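Local coordinates for putative hemin ABC transport system, membrane protein (Burkholderia cenocepacia J2315, PDB 5B57), which probably forms the membrane-spanning subunit of an ABC importer that carries heme across the inner membrane, at residues R77-L80 and A81-W84; D102-A105 and P106-L110; A240-P243 and T244-A247. All blocks are in the same frame, centred on the assembly; numbering follows the deposited sequence. Where two conformers were deposited one is given.

The three contacts follow one another along the chain, and each is a local turn of helix. Contacts 1 and 3 open helices 80-87 and 242-260, while contact 2 lies within the N-terminal half of helix 94-128. Contacts 2 and 3 have centres 9 Å apart and touch directly, Ala-105 and Pro-106 packing on Trp-242, and both meet the same decyl maltoside molecule. Contact 1 stands apart, its centre 16 Å from that of contact 2 and 24 Å from that of contact 3. Helices 94-128 and 242-260 are thus joined where detergent binds, while helix 80-87 packs on helix 54-72.

Contact 1: R77-L80 and A81-W84; sequences RIPL and AEAW
A chi1 of 180° swings the CG1 branch of Ile-78 away from its own N and over the base of Glu-82, while CG2 faces Ala-83. The longer branch is in contact through both of its carbons: Ile-78 CG1 lies 3.5 Å from Glu-82 CB, and the terminal CD1 meets the same carbon. On the other branch, Ile-78 CG2 packs against Ala-83 CB at 3.9 Å. Glu-82 has its CG beside the backbone N (chi1 -50°), which carries the side chain back alongside the ring of Pro-79, the two pointing the same way. The touching atoms are Pro-79 CD and Glu-82 CG, 3.8 Å apart, so it is the aliphatic part of the glutamate that meets the ring. The backbone closes the first turn with two bonds. Ala-83 N donates to Pro-79 O at 2.9 Å and Trp-84 N to Leu-80 O at 2.8 Å, the second bond nearly straight at 167°. Outside the turn, Leu-80 rests on Val-68 and Cys-72 of helix 54-72, and Ala-83 also reaches Cys-72, which seats the new helix against the preceding one. Pro-79 occupies the N-cap position, so the pairing of Ile-78 CG2 with Ala-83 CB joins the residue before the cap to the fourth after it, a contact resembling a hydrophobic staple, though with only an alanine on the helix side, at the N-terminus of helix 80-87.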
# COMPACT_ATOMS: atom_id res chain seq x y z
N ARG A 77 -21.98 -43.57 10.96
CA ARG A 77 -20.66 -44.04 11.40
C ARG A 77 -20.41 -45.46 10.92
O ARG A 77 -21.22 -46.36 11.15
CB ARG A 77 -20.50 -43.98 12.92
CG ARG A 77 -20.90 -42.67 13.54
CD ARG A 77 -20.36 -41.55 12.71
NE ARG A 77 -20.54 -40.25 13.33
CZ ARG A 77 -19.53 -39.48 13.72
NH1 ARG A 77 -18.27 -39.88 13.54
NH2 ARG A 77 -19.77 -38.29 14.27
N ILE A 78 -19.28 -45.68 10.26
CA ILE A 78 -19.02 -46.99 9.68
C ILE A 78 -17.51 -47.19 9.61
O ILE A 78 -16.78 -46.25 9.27
CB ILE A 78 -19.71 -47.12 8.32
CG1 ILE A 78 -19.42 -48.48 7.71
CG2 ILE A 78 -19.33 -45.98 7.36
CD1 ILE A 78 -20.47 -48.87 6.76
N PRO A 79 -16.98 -48.35 9.98
CA PRO A 79 -15.53 -48.52 9.96
C PRO A 79 -15.03 -48.63 8.53
O PRO A 79 -15.79 -48.87 7.60
CB PRO A 79 -15.30 -49.81 10.75
CG PRO A 79 -16.58 -50.08 11.46
CD PRO A 79 -17.66 -49.49 10.64
N LEU A 80 -13.72 -48.43 8.38
CA LEU A 80 -13.09 -48.55 7.06
C LEU A 80 -13.46 -49.87 6.38
O LEU A 80 -13.74 -49.89 5.18
CB LEU A 80 -11.58 -48.42 7.20
CG LEU A 80 -11.04 -47.11 7.75
CD1 LEU A 80 -9.51 -47.19 7.88
CD2 LEU A 80 -11.48 -45.91 6.88
N ALA A 81 -13.47 -50.97 7.14
CA ALA A 81 -13.79 -52.27 6.56
C ALA A 81 -15.20 -52.30 5.97
O ALA A 81 -15.38 -52.58 4.78
CB ALA A 81 -13.63 -53.37 7.62
N GLU A 82 -16.21 -52.02 6.80
CA GLU A 82 -17.59 -52.10 6.33
C GLU A 82 -17.87 -51.09 5.23
O GLU A 82 -18.69 -51.35 4.34
CB GLU A 82 -18.57 -51.88 7.48
CG GLU A 82 -18.30 -52.73 8.71
CD GLU A 82 -19.57 -53.04 9.46
OE1 GLU A 82 -20.68 -52.85 8.89
OE2 GLU A 82 -19.47 -53.48 10.63
N ALA A 83 -17.22 -49.92 5.29
CA ALA A 83 -17.42 -48.88 4.29
C ALA A 83 -16.76 -49.24 2.97
O ALA A 83 -17.33 -48.98 1.90
CB ALA A 83 -16.87 -47.54 4.79
N TRP A 84 -15.55 -49.78 3.01
CA TRP A 84 -14.98 -50.37 1.81
C TRP A 84 -15.95 -51.38 1.21
O TRP A 84 -16.41 -51.21 0.07
CB TRP A 84 -13.66 -51.04 2.12
CG TRP A 84 -13.02 -51.50 0.87
CD1 TRP A 84 -13.00 -52.77 0.36
CD2 TRP A 84 -12.30 -50.68 -0.06
NE1 TRP A 84 -12.30 -52.79 -0.82
CE2 TRP A 84 -11.86 -51.52 -1.10
CE3 TRP A 84 -11.98 -49.33 -0.10
CZ2 TRP A 84 -11.11 -51.05 -2.17
CZ3 TRP A 84 -11.23 -48.85 -1.16
CH2 TRP A 84 -10.81 -49.71 -2.18

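Contact 2: D102-A105 and P106-L110; sequences DIRA and PRVVL. With DMU (decyl-beta-D-maltopyranoside), chain E.
A proline kink in helix 94-128 defines this contact: a wider pi-type turn at 102-104 runs into Pro-106, which has no N-H to give to the turn before. Pro-106 CG instead sits 3.5 Å from Asp-102 O. The break takes in Arg-107 as well, whose N makes only a weak bond to Arg-104 O, three residues back. Bonding to the fourth residue back resumes with Val-108 N, 3.1 Å from Arg-104 O, and with Val-109 N, which reaches Ala-105 O in an almost straight bond of 178°. Arg-104 was modelled in two conformers; in one of them its chain runs forward along the helix, across Val-108 CG2, and its NH2 is hydrogen-bonded to Ala-70 O of helix 54-72, a detail to be read with the same caution. The buried guanidinium of Arg-107 is gripped by two carboxylates, its NE forming a salt bridge with Asp-346 OD2 of helix 327-352 and its NH1 another with Asp-357 OD2 of the loop after it. Before the kink, the carboxylate of Asp-102 turns to the bound decyl maltoside, whose O6 hydroxyl donates to Asp-102 OD1 at 2.9 Å.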
# COMPACT_ATOMS: atom_id res chain seq x y z
N ASP A 102 -24.25 -41.52 -1.98
CA ASP A 102 -25.24 -40.50 -2.31
C ASP A 102 -25.31 -39.32 -1.35
O ASP A 102 -25.65 -38.23 -1.78
CB ASP A 102 -26.64 -41.12 -2.38
CG ASP A 102 -26.88 -41.83 -3.67
OD1 ASP A 102 -26.01 -41.72 -4.55
OD2 ASP A 102 -27.94 -42.50 -3.78
N ILE A 103 -25.01 -39.51 -0.07
CA ILE A 103 -25.13 -38.47 0.93
C ILE A 103 -23.76 -38.01 1.42
O ILE A 103 -23.56 -36.83 1.68
CB ILE A 103 -26.00 -38.94 2.11
CG1 ILE A 103 -27.17 -39.80 1.64
CG2 ILE A 103 -26.46 -37.75 2.93
CD1 ILE A 103 -28.20 -39.07 0.79
N ARG A 104 -22.82 -38.93 1.57
CA ARG A 104 -21.52 -38.51 2.08
C ARG A 104 -20.61 -38.00 0.97
O ARG A 104 -20.17 -36.84 1.05
CB ARG A 104 -20.84 -39.65 2.86
CG ARG A 104 -20.29 -39.16 4.22
CD ARG A 104 -19.71 -37.76 4.15
NE ARG A 104 -18.62 -37.55 5.10
CZ ARG A 104 -18.61 -36.62 6.05
NH1 ARG A 104 -19.65 -35.80 6.18
NH2 ARG A 104 -17.57 -36.49 6.86
N ALA A 105 -20.31 -38.83 -0.05
CA ALA A 105 -19.36 -38.61 -1.13
C ALA A 105 -19.50 -37.21 -1.73
O ALA A 105 -18.51 -36.47 -1.73
CB ALA A 105 -19.49 -39.69 -2.21
N PRO A 106 -20.67 -36.79 -2.23
CA PRO A 106 -20.74 -35.45 -2.83
C PRO A 106 -20.28 -34.35 -1.89
O PRO A 106 -19.75 -33.34 -2.34
CB PRO A 106 -22.23 -35.28 -3.19
CG PRO A 106 -22.79 -36.65 -3.16
CD PRO A 106 -22.02 -37.36 -2.08
N ARG A 107 -20.46 -34.55 -0.59
CA ARG A 107 -20.02 -33.54 0.36
C ARG A 107 -18.51 -33.59 0.52
O ARG A 107 -17.85 -32.54 0.55
CB ARG A 107 -20.72 -33.75 1.69
CG ARG A 107 -20.21 -32.88 2.77
CD ARG A 107 -21.29 -32.52 3.75
NE ARG A 107 -20.70 -31.80 4.86
CZ ARG A 107 -21.40 -31.33 5.88
NH1 ARG A 107 -22.71 -31.51 5.92
NH2 ARG A 107 -20.79 -30.68 6.87
N VAL A 108 -17.93 -34.79 0.58
CA VAL A 108 -16.48 -34.87 0.68
C VAL A 108 -15.83 -34.37 -0.59
O VAL A 108 -14.87 -33.59 -0.54
CB VAL A 108 -16.03 -36.31 1.00
CG1 VAL A 108 -14.55 -36.40 0.82
CG2 VAL A 108 -16.40 -36.66 2.43
N VAL A 109 -16.36 -34.76 -1.75
CA VAL A 109 -15.83 -34.27 -3.02
C VAL A 109 -15.97 -32.74 -3.13
O VAL A 109 -15.06 -32.06 -3.60
CB VAL A 109 -16.48 -35.02 -4.20
CG1 VAL A 109 -16.81 -34.11 -5.32
CG2 VAL A 109 -15.51 -35.98 -4.71
N LEU A 110 -17.10 -32.19 -2.67
CA LEU A 110 -17.26 -30.74 -2.74
C LEU A 110 -16.21 -30.04 -1.89
O LEU A 110 -15.62 -29.04 -2.33
CB LEU A 110 -18.67 -30.33 -2.30
CG LEU A 110 -19.04 -28.84 -2.47
CD1 LEU A 110 -19.09 -28.44 -3.92
CD2 LEU A 110 -20.34 -28.50 -1.83
C1 DMU E . -20.97 -37.24 -12.47
C2 DMU E . -22.23 -37.81 -11.88
C3 DMU E . -21.94 -39.17 -11.23
C4 DMU E . -20.75 -39.07 -10.24
O5 DMU E . -19.61 -38.45 -10.89
C6 DMU E . -19.93 -37.12 -11.38
O7 DMU E . -23.10 -39.64 -10.56
O16 DMU E . -18.76 -36.50 -11.91
C18 DMU E . -18.26 -35.49 -11.03
C19 DMU E . -16.83 -35.84 -10.65
C22 DMU E . -16.32 -34.92 -9.56
C25 DMU E . -14.79 -34.97 -9.49
C28 DMU E . -14.20 -33.55 -9.44
C31 DMU E . -13.05 -33.39 -10.45
C34 DMU E . -11.84 -32.72 -9.79
C37 DMU E . -11.02 -31.90 -10.81
C40 DMU E . -10.13 -30.86 -10.11
C43 DMU E . -8.74 -31.42 -9.84
O49 DMU E . -21.24 -35.95 -13.03
O55 DMU E . -23.24 -37.95 -12.89
C57 DMU E . -20.33 -40.44 -9.69
O61 DMU E . -21.31 -40.90 -8.74
C5 DMU E . -24.91 -40.83 -11.70
C7 DMU E . -26.08 -40.38 -10.82
C8 DMU E . -26.11 -41.15 -9.50
C9 DMU E . -24.76 -41.12 -8.83
O1 DMU E . -23.78 -41.71 -9.69
C10 DMU E . -23.59 -40.94 -10.89
O2 DMU E . -27.09 -40.56 -8.63
O3 DMU E . -24.74 -39.90 -12.79
O4 DMU E . -27.31 -40.61 -11.53
C11 DMU E . -24.80 -41.88 -7.52
O6 DMU E . -26.09 -42.52 -7.38

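Contact 3: A240-P243 and T244-A247; sequences AQWP and TLAA. With DMU (decyl-beta-D-maltopyranoside), chain E.
Trp-242 and Leu-245 meet obliquely, Trp-242 CE3 lying 3.8 Å from Leu-245 CD1, with Trp-242 CZ3 also close to that methyl. One face of the indole is taken by the decyl maltoside: its O61 hydroxyl stands 3.6 Å above the plane over the ring centre, and C4 of the sugar lies over the same face, 3.6 Å from Trp-242 CE3. A turn of helix holds these side chains in place. Gln-241 O, at the N-cap position, receives Leu-245 N at 3.2 Å in the carbonyl plane, at a nearly straight 177°. The same oxygen accepts from Thr-244 OG1 at 3.0 Å, the hydroxyl having been placed between its own backbone N and carbonyl carbon by chi1 of 61°. Ala-246 N adds a bond to Trp-242 O at 2.9 Å. Farther out, Trp-242 NE1 donates to Leu-101 O of helix 94-128, fixing the rotation of the indole, while Val-109 packs on Leu-245. C4 and O61 belong to the glucose next to the decyl chain, and their place over one face is often found for sugars on tryptophan; the headgroup is probably held here by van der Waals and CH-pi contact at C4, in addition to the hydrogen bond from its O6 to Asp-102 OD1.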
# COMPACT_ATOMS: atom_id res chain seq x y z
N ALA A 240 -24.47 -30.41 -1.26
CA ALA A 240 -23.64 -31.10 -2.24
C ALA A 240 -24.38 -32.31 -2.79
O ALA A 240 -24.60 -33.28 -2.06
CB ALA A 240 -22.32 -31.51 -1.59
N GLN A 241 -24.76 -32.27 -4.07
CA GLN A 241 -25.28 -33.45 -4.75
C GLN A 241 -24.58 -33.64 -6.09
O GLN A 241 -24.14 -32.67 -6.73
CB GLN A 241 -26.80 -33.37 -4.94
CG GLN A 241 -27.27 -32.17 -5.73
CD GLN A 241 -28.75 -31.90 -5.54
OE1 GLN A 241 -29.51 -31.80 -6.51
NE2 GLN A 241 -29.17 -31.81 -4.28
N TRP A 242 -24.47 -34.91 -6.53
CA TRP A 242 -23.76 -35.25 -7.76
C TRP A 242 -24.21 -34.46 -8.98
O TRP A 242 -23.34 -33.98 -9.72
CB TRP A 242 -23.86 -36.75 -8.08
CG TRP A 242 -23.08 -37.63 -7.15
CD1 TRP A 242 -23.58 -38.60 -6.35
CD2 TRP A 242 -21.65 -37.59 -6.90
NE1 TRP A 242 -22.56 -39.18 -5.62
CE2 TRP A 242 -21.37 -38.58 -5.94
CE3 TRP A 242 -20.59 -36.82 -7.39
CZ2 TRP A 242 -20.09 -38.83 -5.46
CZ3 TRP A 242 -19.31 -37.08 -6.91
CH2 TRP A 242 -19.07 -38.07 -5.96
N PRO A 243 -25.51 -34.30 -9.28
CA PRO A 243 -25.87 -33.58 -10.51
C PRO A 243 -25.25 -32.19 -10.62
O PRO A 243 -24.86 -31.79 -11.73
CB PRO A 243 -27.40 -33.53 -10.46
CG PRO A 243 -27.80 -34.02 -9.09
CD PRO A 243 -26.69 -34.91 -8.65
N THR A 244 -25.12 -31.45 -9.51
CA THR A 244 -24.48 -30.14 -9.62
C THR A 244 -22.96 -30.25 -9.69
O THR A 244 -22.33 -29.55 -10.49
CB THR A 244 -24.92 -29.20 -8.47
OG1 THR A 244 -24.55 -29.75 -7.21
CG2 THR A 244 -26.43 -28.94 -8.52
N LEU A 245 -22.35 -31.14 -8.89
CA LEU A 245 -20.91 -31.38 -9.03
C LEU A 245 -20.50 -31.70 -10.47
O LEU A 245 -19.44 -31.28 -10.93
CB LEU A 245 -20.47 -32.52 -8.11
CG LEU A 245 -20.42 -32.11 -6.64
CD1 LEU A 245 -20.25 -33.35 -5.81
CD2 LEU A 245 -19.25 -31.19 -6.45
N ALA A 246 -21.33 -32.44 -11.20
CA ALA A 246 -21.12 -32.62 -12.63
C ALA A 246 -20.87 -31.31 -13.35
O ALA A 246 -20.17 -31.27 -14.37
CB ALA A 246 -22.34 -33.28 -13.27
N ALA A 247 -21.51 -30.24 -12.89
CA ALA A 247 -21.34 -28.93 -13.51
C ALA A 247 -20.24 -28.12 -12.85
O ALA A 247 -19.45 -27.47 -13.55
CB ALA A 247 -22.66 -28.17 -13.44
C1 DMU E . -20.97 -37.24 -12.47
C2 DMU E . -22.23 -37.81 -11.88
C3 DMU E . -21.94 -39.17 -11.23
C4 DMU E . -20.75 -39.07 -10.24
O5 DMU E . -19.61 -38.45 -10.89
C6 DMU E . -19.93 -37.12 -11.38
O7 DMU E . -23.10 -39.64 -10.56
O16 DMU E . -18.76 -36.50 -11.91
C18 DMU E . -18.26 -35.49 -11.03
C19 DMU E . -16.83 -35.84 -10.65
C22 DMU E . -16.32 -34.92 -9.56
C25 DMU E . -14.79 -34.97 -9.49
C28 DMU E . -14.20 -33.55 -9.44
C31 DMU E . -13.05 -33.39 -10.45
C34 DMU E . -11.84 -32.72 -9.79
C37 DMU E . -11.02 -31.90 -10.81
C40 DMU E . -10.13 -30.86 -10.11
C43 DMU E . -8.74 -31.42 -9.84
O49 DMU E . -21.24 -35.95 -13.03
O55 DMU E . -23.24 -37.95 -12.89
C57 DMU E . -20.33 -40.44 -9.69
O61 DMU E . -21.31 -40.90 -8.74
C5 DMU E . -24.91 -40.83 -11.70
C7 DMU E . -26.08 -40.38 -10.82
C8 DMU E . -26.11 -41.15 -9.50
C9 DMU E . -24.76 -41.12 -8.83
O1 DMU E . -23.78 -41.71 -9.69
C10 DMU E . -23.59 -40.94 -10.89
O2 DMU E . -27.09 -40.56 -8.63
O3 DMU E . -24.74 -39.90 -12.79
O4 DMU E . -27.31 -40.61 -11.53
C11 DMU E . -24.80 -41.88 -7.52
O6 DMU E . -26.09 -42.52 -7.38